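Local coordinates for sulfoquinovosidase (Escherichia coli, PDB 5AEG), which hydrolyses sulfoquinovosyl diacylglycerides and simple sulfoquinovosides such as sulfoquinovosyl glycerol, releasing sulfoquinovose for use as a carbon and sulfur source, at residues D127-C132 with F139-K144; P145-T150 with D176-F181; Y193-D198 with L224-A229; D376-E381 with N427-L432. All blocks are in the same frame, centred on the assembly; numbering follows the deposited sequence.

Contact 1: D127-C132 with F139-K144; sequences DHIYGC and FDLRGK
His-128 and Asp-140 meet through a His-carboxylate hydrogen bond. His-128 ND1 donates to Asp-140 OD2 at 2.7 Å. The oxygen lies near the imidazole plane, but the donor comes from above the carboxylate plane. The other oxygen, Asp-140 OD1, takes two backbone N-H groups from opposite faces. Ile-129 N reaches it at 3.2 Å, and Arg-142 N at 3.1 Å closes an Asx turn. Asp-140 CG stands opposite its own N (chi1 -178°), which swings the carboxylate across to His-128 and Ile-129. Next to it, Leu-141 N gives Ile-129 O a nearly straight bond of 2.7 Å. Leu-141 CD1 rests against Cys-132 SG. Tyr-130 puts CD1 over the centre of the Phe-139 ring, with the two planes at 44°. At the other end Arg-142 NH1 bonds Asp-127 O at 2.9 Å, in the guanidinium plane. The same guanidinium also binds Gln-124 O, Ala-209 O and Pro-210 O, which fix its rotation. Tyr-130 OH is held by Tyr-601 O. With an alanine in place of Asp-140, His-128 ND1 and the N-H groups of Ile-129 and Arg-142 would probably be left without their acceptor, and the turn could shift. The contact ties strand 129-133 of the N-terminal beta domain, which pairs with strand 186-189, to the loop that follows it. With three donors on one carboxylate, Asp-140 is likely to stay ionised.

Contact 2: P145-T150 with D176-F181; sequences PFPLWT and DYYWTF
Tyr-177 sets one ring edge against Phe-146 and ends on the backbone carbonyl of Pro-145. From CB its ring leaves between the backbone N and the carbonyl carbon (chi1 68°). CD1 comes first, 3.9 Å from Phe-146 CE2. CE1 goes closer to the same carbon, at 3.7 Å. This edge points at the Phe-146 face in an offset edge-to-face pair, with planes at 89°. At the tip, Tyr-177 OH donates to Pro-145 O at 2.6 Å, in the carbonyl plane, and also touches Pro-145 CD. Lys-144 adds a cation-pi contact to the ring. A phenylalanine here would keep the edge contact, but Pro-145 O would probably lose its donor and the ring would be less firmly fixed.

Strand 145-148 of the N-terminal beta domain pairs with strand 203-206. Segment 176-181 is a loop that starts with a type I turn and passes beside it. Tyr-178 has Pro-147 over one face in a CH-pi contact, CD to ring centroid 3.8 Å. Trp-179 CD1 lies over the opposite face. Further along, two waters sit between the backbones, one near Pro-147 O and Tyr-178 O, the other 2.7 Å from Trp-149 O and accepting from Thr-180 N. Thr-150 OG1 makes a weak bond of 2.9 Å to Phe-181 O. The Thr-150 side chain touches Glu-408, probably an active-site residue, and Phe-181 lies close to Asp-472, the probable proton donor.

Contact 3: Y193-D198 with L224-A229; sequences YYCHVD and LRFECA
Phe-226 packs against Cys-195 and Tyr-193 on the densely filled face of two antiparallel strands. Cys-195 CB is 3.7 Å from Phe-226 CE2. Cys-195 SG lies obliquely to the same ring, 4.1 Å from its centroid, a sulfur-aromatic contact. It gets there because SG is turned opposite the backbone N (chi1 171°). Tyr-193 CD1 is 3.9 Å from Phe-226 CD2, at the edge of that ring, and the two side chains run side by side. Val-197 CG2 and Leu-224 CD2 continue this apolar row at 3.8 Å. Leu-103 and Leu-105 touch Phe-226 from strand 103-109, and strand 212-217 reaches the same face through His-213, Leu-215 and Leu-217.

Strands 193-197 and 221-228 belong to the N-terminal galactose mutarotase-like beta domain of this GH31 enzyme. Over 193-197 and 224-228 their axes approach to 4.6 Å. Tyr-194 with Glu-227 and His-196 with Arg-225 are the hydrogen-bonded pairs. The bond from Glu-227 N to Tyr-194 O is weak.

The other face mixes polar and apolar groups and is partly covered by helix 232-243, whose Leu-242 and Leu-243 touch Tyr-194 and His-196. Tyr-194 lies along Glu-227, its ring at 84° to the carboxylate. Its OH donates to the anti lone pair of Glu-227 OE1 at 2.6 Å. Arg-102 forms a salt bridge to the same oxygen. His-196 ND1 is bonded to Thr-186. Toward solvent the packing gives way to ion pairs. Arg-225 NH2, in its guanidinium plane, meets the syn lone pair of exposed Asp-198 OD2 at 2.9 Å, and Asp-98 adds a long, weak one.

Contact 4: D376-E381 with N427-L432; sequences DLTNPE and NAWPAL
Trp-429 lies with one indole face toward Leu-377 and Leu-432. Leu-377 CB stands 3.9 Å above the ring plane, offset toward the rim, and Leu-432 CD2 is over the same face. The two leucines meet as well, with Leu-377 CB 3.8 Å from Leu-432 CG. Leu-432 CG is turned opposite its own N (chi1 -167°), which carries the branch in toward Leu-377. The benzene end of the indole reaches the turn 376-379. Trp-429 CZ3 is 3.6 Å from Thr-378 CG2, and the two side chains cross at about a right angle. Trp-429 CH2 has Asp-376 OD1 at its edge, 3.8 Å away, with carboxylate and ring planes 28° apart. This oxygen is already engaged. Thr-378 OG1 reaches it at 2.7 Å and Thr-378 N at 3.0 Å, both from the same face of the carboxylate, and the N-H bond makes an Asx turn. Asp-376 OD2 accepts from His-417 N. Between the segments the touch is van der Waals packing, closest from Leu-377 N to Trp-429 CZ2 at 3.5 Å, while the polar bonds hold the turn in shape. Asn-379 is the N-cap of the next helix, its OD1 accepting from Glu-381 N. Met-425 and Trp-433 of helix 422-444 add to the packing on Thr-378 and Leu-377. The contact seats the turn between strand 370-374 and helix 380-395 on helix 422-444, within the TIM-barrel domain.

Contacts 1, 2 and 3 belong to the N-terminal beta domain, and contact 4 to the TIM barrel. Contacts 1 and 2 touch where Leu-141 O meets Phe-146 CE1 at 3.5 Å. Contact 3 lies farther out, its nearest atoms about 5 Å from those of contact 1. Contact 2 bridges the domains: Thr-150 N is 2.9 Å from Asn-427 OD1 of contact 4, a probable hydrogen bond. It also lies nearest the catalytic centre. The Thr-150 side chain is about 3 Å from that of Glu-408, and that of Phe-181 about 4 Å from that of Asp-472, also a calcium-site residue. The Trp-429 side chain is about 8 Å from that of Glu-408 and about 11 Å from that of Asp-405, the nucleophile.

Contact 1: D127-C132 with F139-K144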
# COMPACT_ATOMS: atom_id res chain seq x y z
N ASP A 127 19.47 14.58 6.32
CA ASP A 127 18.75 13.37 6.54
C ASP A 127 17.77 13.11 5.37
O ASP A 127 17.15 14.03 4.88
CB ASP A 127 17.93 13.44 7.83
CG ASP A 127 18.77 13.59 9.09
OD1 ASP A 127 19.97 13.24 9.09
OD2 ASP A 127 18.17 13.94 10.13
N HIS A 128 17.59 11.85 5.00
CA HIS A 128 16.44 11.44 4.17
C HIS A 128 15.42 10.78 5.03
O HIS A 128 15.71 10.27 6.14
CB HIS A 128 16.90 10.48 3.01
CG HIS A 128 18.03 11.03 2.22
ND1 HIS A 128 17.86 11.91 1.17
CD2 HIS A 128 19.38 10.88 2.36
CE1 HIS A 128 19.04 12.23 0.64
NE2 HIS A 128 19.98 11.64 1.36
N ILE A 129 14.20 10.64 4.47
CA ILE A 129 13.10 10.12 5.19
C ILE A 129 12.30 9.19 4.23
O ILE A 129 12.02 9.59 3.08
CB ILE A 129 12.19 11.27 5.65
CG1 ILE A 129 12.84 12.21 6.72
CG2 ILE A 129 10.91 10.73 6.24
CD1 ILE A 129 13.07 11.48 8.05
N TYR A 130 11.94 8.04 4.72
CA TYR A 130 11.23 7.06 3.90
C TYR A 130 10.04 6.53 4.68
O TYR A 130 9.99 6.55 5.94
CB TYR A 130 12.17 5.89 3.56
CG TYR A 130 13.39 6.33 2.91
CD1 TYR A 130 13.44 6.63 1.56
CD2 TYR A 130 14.55 6.51 3.66
CE1 TYR A 130 14.60 7.14 0.97
CE2 TYR A 130 15.72 6.98 3.10
CZ TYR A 130 15.75 7.33 1.76
OH TYR A 130 16.85 7.79 1.15
N GLY A 131 9.08 6.04 3.92
CA GLY A 131 7.92 5.39 4.47
C GLY A 131 6.65 6.19 4.30
O GLY A 131 6.30 6.65 3.21
N CYS A 132 5.96 6.33 5.40
CA CYS A 132 4.64 6.94 5.46
C CYS A 132 3.61 6.16 4.68
O CYS A 132 2.61 6.75 4.19
CB CYS A 132 4.59 8.42 5.14
SG CYS A 132 5.26 9.56 6.40
N PHE A 139 9.74 8.76 -2.94
CA PHE A 139 10.15 7.71 -2.01
C PHE A 139 10.84 8.43 -0.87
O PHE A 139 10.33 8.40 0.28
CB PHE A 139 11.03 6.64 -2.72
CG PHE A 139 11.61 5.61 -1.79
CD1 PHE A 139 10.87 5.06 -0.71
CD2 PHE A 139 12.94 5.18 -1.99
CE1 PHE A 139 11.44 4.14 0.18
CE2 PHE A 139 13.50 4.25 -1.13
CZ PHE A 139 12.74 3.70 -0.06
N ASP A 140 12.02 9.02 -1.14
CA ASP A 140 12.58 10.00 -0.16
C ASP A 140 11.55 11.08 -0.00
O ASP A 140 11.23 11.78 -0.95
CB ASP A 140 13.84 10.58 -0.68
CG ASP A 140 14.52 11.56 0.31
OD1 ASP A 140 14.14 11.71 1.47
OD2 ASP A 140 15.48 12.17 -0.12
N LEU A 141 11.03 11.28 1.22
CA LEU A 141 10.01 12.29 1.47
C LEU A 141 10.55 13.66 1.90
O LEU A 141 9.79 14.68 2.04
CB LEU A 141 9.10 11.76 2.60
CG LEU A 141 8.48 10.38 2.43
CD1 LEU A 141 7.60 9.97 3.57
CD2 LEU A 141 7.73 10.27 1.15
N ARG A 142 11.85 13.75 2.10
CA ARG A 142 12.44 15.06 2.54
C ARG A 142 12.23 16.21 1.61
O ARG A 142 12.35 16.07 0.42
CB ARG A 142 13.95 14.91 2.89
CG ARG A 142 14.41 16.00 3.88
CD ARG A 142 14.05 15.64 5.30
NE ARG A 142 14.22 16.73 6.25
CZ ARG A 142 15.40 17.06 6.78
NH1 ARG A 142 16.50 16.39 6.43
NH2 ARG A 142 15.45 18.05 7.68
N GLY A 143 11.85 17.37 2.15
CA GLY A 143 11.56 18.50 1.33
C GLY A 143 10.07 18.81 1.20
O GLY A 143 9.73 19.88 0.75
N LYS A 144 9.18 17.93 1.65
CA LYS A 144 7.76 18.12 1.40
C LYS A 144 6.94 17.72 2.60
O LYS A 144 7.36 16.86 3.41
CB LYS A 144 7.30 17.19 0.25
CG LYS A 144 7.92 17.45 -1.11
CD LYS A 144 7.35 18.72 -1.71
CE LYS A 144 6.30 18.46 -2.79
NZ LYS A 144 5.95 19.72 -3.50
O HOH W 1 8.51 6.68 1.27

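Contact 2: P145-T150 with D176-F181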
# COMPACT_ATOMS: atom_id res chain seq x y z
N PRO A 145 5.68 18.23 2.66
CA PRO A 145 4.71 17.78 3.61
C PRO A 145 3.79 16.71 3.06
O PRO A 145 3.47 16.70 1.87
CB PRO A 145 3.97 19.09 3.97
CG PRO A 145 3.91 19.82 2.61
CD PRO A 145 5.25 19.48 1.99
N PHE A 146 3.38 15.82 3.94
CA PHE A 146 2.49 14.70 3.61
C PHE A 146 1.32 14.64 4.57
O PHE A 146 1.40 14.03 5.66
CB PHE A 146 3.23 13.36 3.54
CG PHE A 146 4.25 13.34 2.43
CD1 PHE A 146 5.50 13.92 2.65
CD2 PHE A 146 3.96 12.79 1.18
CE1 PHE A 146 6.43 13.96 1.65
CE2 PHE A 146 4.89 12.87 0.16
CZ PHE A 146 6.12 13.48 0.38
N PRO A 147 0.20 15.20 4.14
CA PRO A 147 -1.04 14.81 4.78
C PRO A 147 -1.22 13.29 4.70
O PRO A 147 -0.99 12.65 3.64
CB PRO A 147 -2.11 15.50 3.90
CG PRO A 147 -1.38 16.71 3.34
CD PRO A 147 -0.04 16.07 3.00
N LEU A 148 -1.73 12.74 5.79
CA LEU A 148 -1.96 11.33 5.98
C LEU A 148 -3.45 11.05 6.23
O LEU A 148 -3.95 10.99 7.41
CB LEU A 148 -1.15 10.83 7.18
CG LEU A 148 0.38 11.02 6.97
CD1 LEU A 148 1.12 10.66 8.27
CD2 LEU A 148 0.98 10.25 5.77
N TRP A 149 -4.16 10.81 5.13
CA TRP A 149 -5.58 10.62 5.16
C TRP A 149 -5.95 9.67 4.04
O TRP A 149 -5.70 9.99 2.88
CB TRP A 149 -6.20 11.96 5.00
CG TRP A 149 -7.71 11.91 5.04
CD1 TRP A 149 -8.58 11.90 3.97
CD2 TRP A 149 -8.53 11.81 6.21
NE1 TRP A 149 -9.88 11.82 4.41
CE2 TRP A 149 -9.89 11.76 5.77
CE3 TRP A 149 -8.26 11.81 7.59
CZ2 TRP A 149 -10.96 11.73 6.67
CZ3 TRP A 149 -9.35 11.77 8.50
CH2 TRP A 149 -10.66 11.72 8.02
N THR A 150 -6.46 8.49 4.37
CA THR A 150 -6.76 7.46 3.35
C THR A 150 -7.86 7.96 2.44
O THR A 150 -8.82 8.61 2.91
CB THR A 150 -7.01 6.03 3.89
OG1 THR A 150 -6.98 5.17 2.76
CG2 THR A 150 -8.30 5.89 4.67
N ASP A 176 -3.29 14.57 -5.94
CA ASP A 176 -2.03 15.23 -5.84
C ASP A 176 -0.96 14.23 -5.35
O ASP A 176 -1.25 13.07 -5.08
CB ASP A 176 -2.14 16.47 -4.93
CG ASP A 176 -1.19 17.58 -5.32
OD1 ASP A 176 -0.22 17.41 -6.06
OD2 ASP A 176 -1.44 18.68 -4.83
N TYR A 177 0.26 14.70 -5.22
CA TYR A 177 1.46 13.89 -5.06
C TYR A 177 1.44 12.98 -3.82
O TYR A 177 2.07 11.96 -3.83
CB TYR A 177 2.73 14.78 -5.02
CG TYR A 177 2.84 15.65 -3.81
CD1 TYR A 177 3.36 15.15 -2.60
CD2 TYR A 177 2.35 16.96 -3.83
CE1 TYR A 177 3.51 15.95 -1.47
CE2 TYR A 177 2.50 17.79 -2.71
CZ TYR A 177 3.06 17.26 -1.53
OH TYR A 177 3.15 18.04 -0.37
N TYR A 178 0.66 13.37 -2.82
CA TYR A 178 0.57 12.68 -1.53
C TYR A 178 -0.67 11.85 -1.43
O TYR A 178 -0.81 11.12 -0.45
CB TYR A 178 0.59 13.69 -0.32
CG TYR A 178 -0.53 14.64 -0.32
CD1 TYR A 178 -1.74 14.33 0.27
CD2 TYR A 178 -0.41 15.86 -0.97
CE1 TYR A 178 -2.78 15.22 0.23
CE2 TYR A 178 -1.47 16.73 -1.02
CZ TYR A 178 -2.65 16.40 -0.41
OH TYR A 178 -3.68 17.32 -0.45
N TRP A 179 -1.57 11.86 -2.42
CA TRP A 179 -2.75 11.09 -2.27
C TRP A 179 -2.45 9.56 -2.27
O TRP A 179 -1.66 9.10 -3.06
CB TRP A 179 -3.77 11.43 -3.36
CG TRP A 179 -4.49 12.69 -3.16
CD1 TRP A 179 -4.04 13.80 -2.60
CD2 TRP A 179 -5.85 12.94 -3.56
NE1 TRP A 179 -5.02 14.77 -2.62
CE2 TRP A 179 -6.16 14.25 -3.16
CE3 TRP A 179 -6.79 12.20 -4.23
CZ2 TRP A 179 -7.41 14.81 -3.40
CZ3 TRP A 179 -8.08 12.75 -4.45
CH2 TRP A 179 -8.36 14.04 -4.06
N THR A 180 -3.13 8.82 -1.42
CA THR A 180 -2.99 7.39 -1.35
C THR A 180 -4.06 6.74 -0.51
O THR A 180 -4.57 7.33 0.46
CB THR A 180 -1.57 7.05 -0.73
OG1 THR A 180 -1.42 5.64 -0.53
CG2 THR A 180 -1.30 7.77 0.57
N PHE A 181 -4.27 5.50 -0.85
CA PHE A 181 -5.13 4.65 -0.13
C PHE A 181 -4.45 3.94 1.06
O PHE A 181 -5.15 3.23 1.74
CB PHE A 181 -5.89 3.64 -1.00
CG PHE A 181 -5.15 3.19 -2.21
CD1 PHE A 181 -3.94 2.56 -2.08
CD2 PHE A 181 -5.66 3.45 -3.47
CE1 PHE A 181 -3.19 2.24 -3.22
CE2 PHE A 181 -4.93 3.08 -4.66
CZ PHE A 181 -3.68 2.56 -4.49
O HOH W 2 0.42 10.90 2.04
O HOH W 3 -4.77 10.50 0.38

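Contact 3: Y193-D198 with L224-A229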
# COMPACT_ATOMS: atom_id res chain seq x y z
N TYR A 193 16.55 5.41 12.70
CA TYR A 193 15.51 5.13 13.63
C TYR A 193 14.22 5.11 12.83
O TYR A 193 14.18 5.65 11.72
CB TYR A 193 15.41 6.16 14.73
CG TYR A 193 14.98 7.55 14.34
CD1 TYR A 193 13.62 7.87 14.20
CD2 TYR A 193 15.89 8.57 14.14
CE1 TYR A 193 13.22 9.17 13.86
CE2 TYR A 193 15.49 9.88 13.85
CZ TYR A 193 14.10 10.15 13.69
OH TYR A 193 13.66 11.44 13.31
N TYR A 194 13.20 4.58 13.44
CA TYR A 194 11.83 4.75 12.91
C TYR A 194 11.05 5.43 13.95
O TYR A 194 11.34 5.30 15.17
CB TYR A 194 11.17 3.38 12.61
CG TYR A 194 10.76 2.43 13.78
CD1 TYR A 194 9.69 2.71 14.61
CD2 TYR A 194 11.43 1.22 14.00
CE1 TYR A 194 9.36 1.86 15.67
CE2 TYR A 194 11.07 0.36 15.06
CZ TYR A 194 10.06 0.71 15.91
OH TYR A 194 9.63 -0.08 16.97
N CYS A 195 10.03 6.17 13.49
CA CYS A 195 9.02 6.74 14.39
C CYS A 195 7.63 6.26 14.01
O CYS A 195 7.27 6.36 12.83
CB CYS A 195 9.10 8.23 14.26
SG CYS A 195 7.78 9.13 15.09
N HIS A 196 6.90 5.67 14.94
CA HIS A 196 5.55 5.17 14.72
C HIS A 196 4.55 5.86 15.66
O HIS A 196 4.79 5.93 16.88
CB HIS A 196 5.47 3.68 14.94
CG HIS A 196 4.08 3.15 14.80
ND1 HIS A 196 3.39 3.21 13.61
CD2 HIS A 196 3.20 2.66 15.71
CE1 HIS A 196 2.18 2.71 13.77
NE2 HIS A 196 2.03 2.39 15.06
N VAL A 197 3.46 6.38 15.12
CA VAL A 197 2.47 7.15 15.91
C VAL A 197 1.18 6.30 15.98
O VAL A 197 0.65 5.78 14.97
CB VAL A 197 2.22 8.54 15.36
CG1 VAL A 197 1.14 9.31 16.14
CG2 VAL A 197 3.49 9.37 15.28
N ASP A 198 0.66 6.13 17.18
CA ASP A 198 -0.47 5.23 17.35
C ASP A 198 -1.76 5.82 16.85
O ASP A 198 -2.69 5.10 16.50
CB ASP A 198 -0.72 4.85 18.83
CG ASP A 198 0.25 3.85 19.35
OD1 ASP A 198 1.02 3.20 18.60
OD2 ASP A 198 0.21 3.67 20.57
N LEU A 224 3.78 8.36 20.46
CA LEU A 224 4.81 8.10 19.46
C LEU A 224 5.84 7.11 20.02
O LEU A 224 6.24 7.22 21.18
CB LEU A 224 5.56 9.38 19.11
CG LEU A 224 4.75 10.59 18.69
CD1 LEU A 224 4.26 11.38 19.92
CD2 LEU A 224 5.55 11.47 17.74
N ARG A 225 6.32 6.20 19.20
CA ARG A 225 7.33 5.21 19.63
C ARG A 225 8.46 5.27 18.67
O ARG A 225 8.24 5.43 17.47
CB ARG A 225 6.78 3.82 19.52
CG ARG A 225 5.90 3.37 20.68
CD ARG A 225 5.11 2.13 20.22
NE ARG A 225 3.73 2.24 20.62
CZ ARG A 225 3.33 2.04 21.85
NH1 ARG A 225 4.20 1.64 22.76
NH2 ARG A 225 2.07 2.21 22.17
N PHE A 226 9.69 5.12 19.19
CA PHE A 226 10.91 5.15 18.36
C PHE A 226 11.80 3.96 18.71
O PHE A 226 11.83 3.47 19.91
CB PHE A 226 11.75 6.39 18.55
CG PHE A 226 11.06 7.68 18.36
CD1 PHE A 226 10.10 8.12 19.27
CD2 PHE A 226 11.41 8.52 17.31
CE1 PHE A 226 9.51 9.33 19.13
CE2 PHE A 226 10.83 9.76 17.17
CZ PHE A 226 9.86 10.16 18.09
N GLU A 227 12.47 3.41 17.70
CA GLU A 227 13.60 2.48 17.96
C GLU A 227 14.66 2.82 16.99
O GLU A 227 14.37 3.25 15.88
CB GLU A 227 13.29 1.04 17.76
CG GLU A 227 12.71 0.29 18.88
CD GLU A 227 12.56 -1.19 18.58
OE1 GLU A 227 11.55 -1.56 17.92
OE2 GLU A 227 13.35 -2.00 19.14
N CYS A 228 15.91 2.54 17.37
CA CYS A 228 17.07 2.71 16.52
C CYS A 228 17.65 1.34 16.17
O CYS A 228 17.28 0.30 16.74
CB CYS A 228 18.17 3.51 17.22
SG CYS A 228 17.71 5.15 17.77
N ALA A 229 18.53 1.35 15.17
CA ALA A 229 19.30 0.18 14.82
C ALA A 229 20.55 0.55 14.07
O ALA A 229 20.73 1.68 13.62
CB ALA A 229 18.41 -0.88 14.10

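Contact 4: D376-E381 with N427-L432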
# COMPACT_ATOMS: atom_id res chain seq x y z
N ASP A 376 -20.67 -2.32 9.03
CA ASP A 376 -20.07 -1.66 10.20
C ASP A 376 -19.15 -2.57 10.87
O ASP A 376 -19.52 -3.30 11.82
CB ASP A 376 -21.11 -1.08 11.18
CG ASP A 376 -20.46 -0.33 12.35
OD1 ASP A 376 -19.20 -0.28 12.45
OD2 ASP A 376 -21.21 0.27 13.17
N LEU A 377 -17.89 -2.54 10.43
CA LEU A 377 -16.92 -3.49 10.95
C LEU A 377 -16.59 -3.32 12.47
O LEU A 377 -15.89 -4.18 13.03
CB LEU A 377 -15.59 -3.48 10.11
CG LEU A 377 -15.77 -3.86 8.62
CD1 LEU A 377 -14.46 -3.75 7.83
CD2 LEU A 377 -16.28 -5.27 8.54
N THR A 378 -17.00 -2.19 13.08
CA THR A 378 -16.79 -1.98 14.53
C THR A 378 -17.94 -2.66 15.34
O THR A 378 -17.86 -2.73 16.51
CB THR A 378 -16.82 -0.50 14.97
OG1 THR A 378 -18.16 0.04 14.97
CG2 THR A 378 -15.98 0.40 14.04
N ASN A 379 -18.98 -3.14 14.68
CA ASN A 379 -20.00 -3.98 15.31
C ASN A 379 -19.55 -5.41 15.34
O ASN A 379 -19.43 -6.09 14.30
CB ASN A 379 -21.31 -3.80 14.58
CG ASN A 379 -22.46 -4.69 15.14
OD1 ASN A 379 -22.23 -5.68 15.83
ND2 ASN A 379 -23.64 -4.32 14.80
N PRO A 380 -19.27 -5.93 16.51
CA PRO A 380 -18.68 -7.27 16.51
C PRO A 380 -19.54 -8.40 15.86
O PRO A 380 -19.00 -9.41 15.35
CB PRO A 380 -18.45 -7.56 18.00
CG PRO A 380 -18.55 -6.23 18.71
CD PRO A 380 -19.42 -5.35 17.88
N GLU A 381 -20.86 -8.25 15.83
CA GLU A 381 -21.68 -9.25 15.17
C GLU A 381 -21.66 -9.05 13.66
O GLU A 381 -21.70 -10.01 12.91
CB GLU A 381 -23.13 -9.18 15.67
CG GLU A 381 -23.27 -9.53 17.14
CD GLU A 381 -24.58 -9.01 17.71
OE1 GLU A 381 -25.64 -9.19 17.04
OE2 GLU A 381 -24.54 -8.41 18.81
N ASN A 427 -9.38 6.42 8.99
CA ASN A 427 -8.00 5.97 8.69
C ASN A 427 -7.72 4.58 9.21
O ASN A 427 -6.88 3.86 8.67
CB ASN A 427 -6.96 6.93 9.26
CG ASN A 427 -6.71 8.12 8.39
OD1 ASN A 427 -7.09 8.16 7.23
ND2 ASN A 427 -6.04 9.11 8.93
N ALA A 428 -8.46 4.12 10.23
CA ALA A 428 -8.30 2.74 10.75
C ALA A 428 -9.07 1.67 9.97
O ALA A 428 -8.90 0.45 10.20
CB ALA A 428 -8.72 2.70 12.25
N TRP A 429 -9.95 2.11 9.08
CA TRP A 429 -10.85 1.16 8.39
C TRP A 429 -10.07 0.08 7.57
O TRP A 429 -10.40 -1.10 7.59
CB TRP A 429 -11.83 1.85 7.45
CG TRP A 429 -13.15 1.19 7.39
CD1 TRP A 429 -13.68 0.50 6.38
CD2 TRP A 429 -14.11 1.11 8.49
NE1 TRP A 429 -14.97 0.04 6.72
CE2 TRP A 429 -15.23 0.38 8.02
CE3 TRP A 429 -14.14 1.67 9.76
CZ2 TRP A 429 -16.40 0.17 8.82
CZ3 TRP A 429 -15.29 1.41 10.62
CH2 TRP A 429 -16.41 0.70 10.11
N PRO A 430 -9.05 0.48 6.83
CA PRO A 430 -8.40 -0.54 6.00
C PRO A 430 -7.85 -1.74 6.75
O PRO A 430 -8.07 -2.91 6.38
CB PRO A 430 -7.27 0.27 5.26
CG PRO A 430 -7.79 1.65 5.21
CD PRO A 430 -8.55 1.84 6.54
N ALA A 431 -7.10 -1.53 7.82
CA ALA A 431 -6.59 -2.71 8.54
C ALA A 431 -7.69 -3.54 9.26
O ALA A 431 -7.50 -4.75 9.45
CB ALA A 431 -5.55 -2.33 9.50
N LEU A 432 -8.80 -2.88 9.60
CA LEU A 432 -9.96 -3.58 10.19
C LEU A 432 -10.54 -4.54 9.14
O LEU A 432 -10.79 -5.73 9.39
CB LEU A 432 -11.00 -2.56 10.61
CG LEU A 432 -12.14 -2.98 11.51
CD1 LEU A 432 -11.64 -3.79 12.72
CD2 LEU A 432 -12.85 -1.68 11.97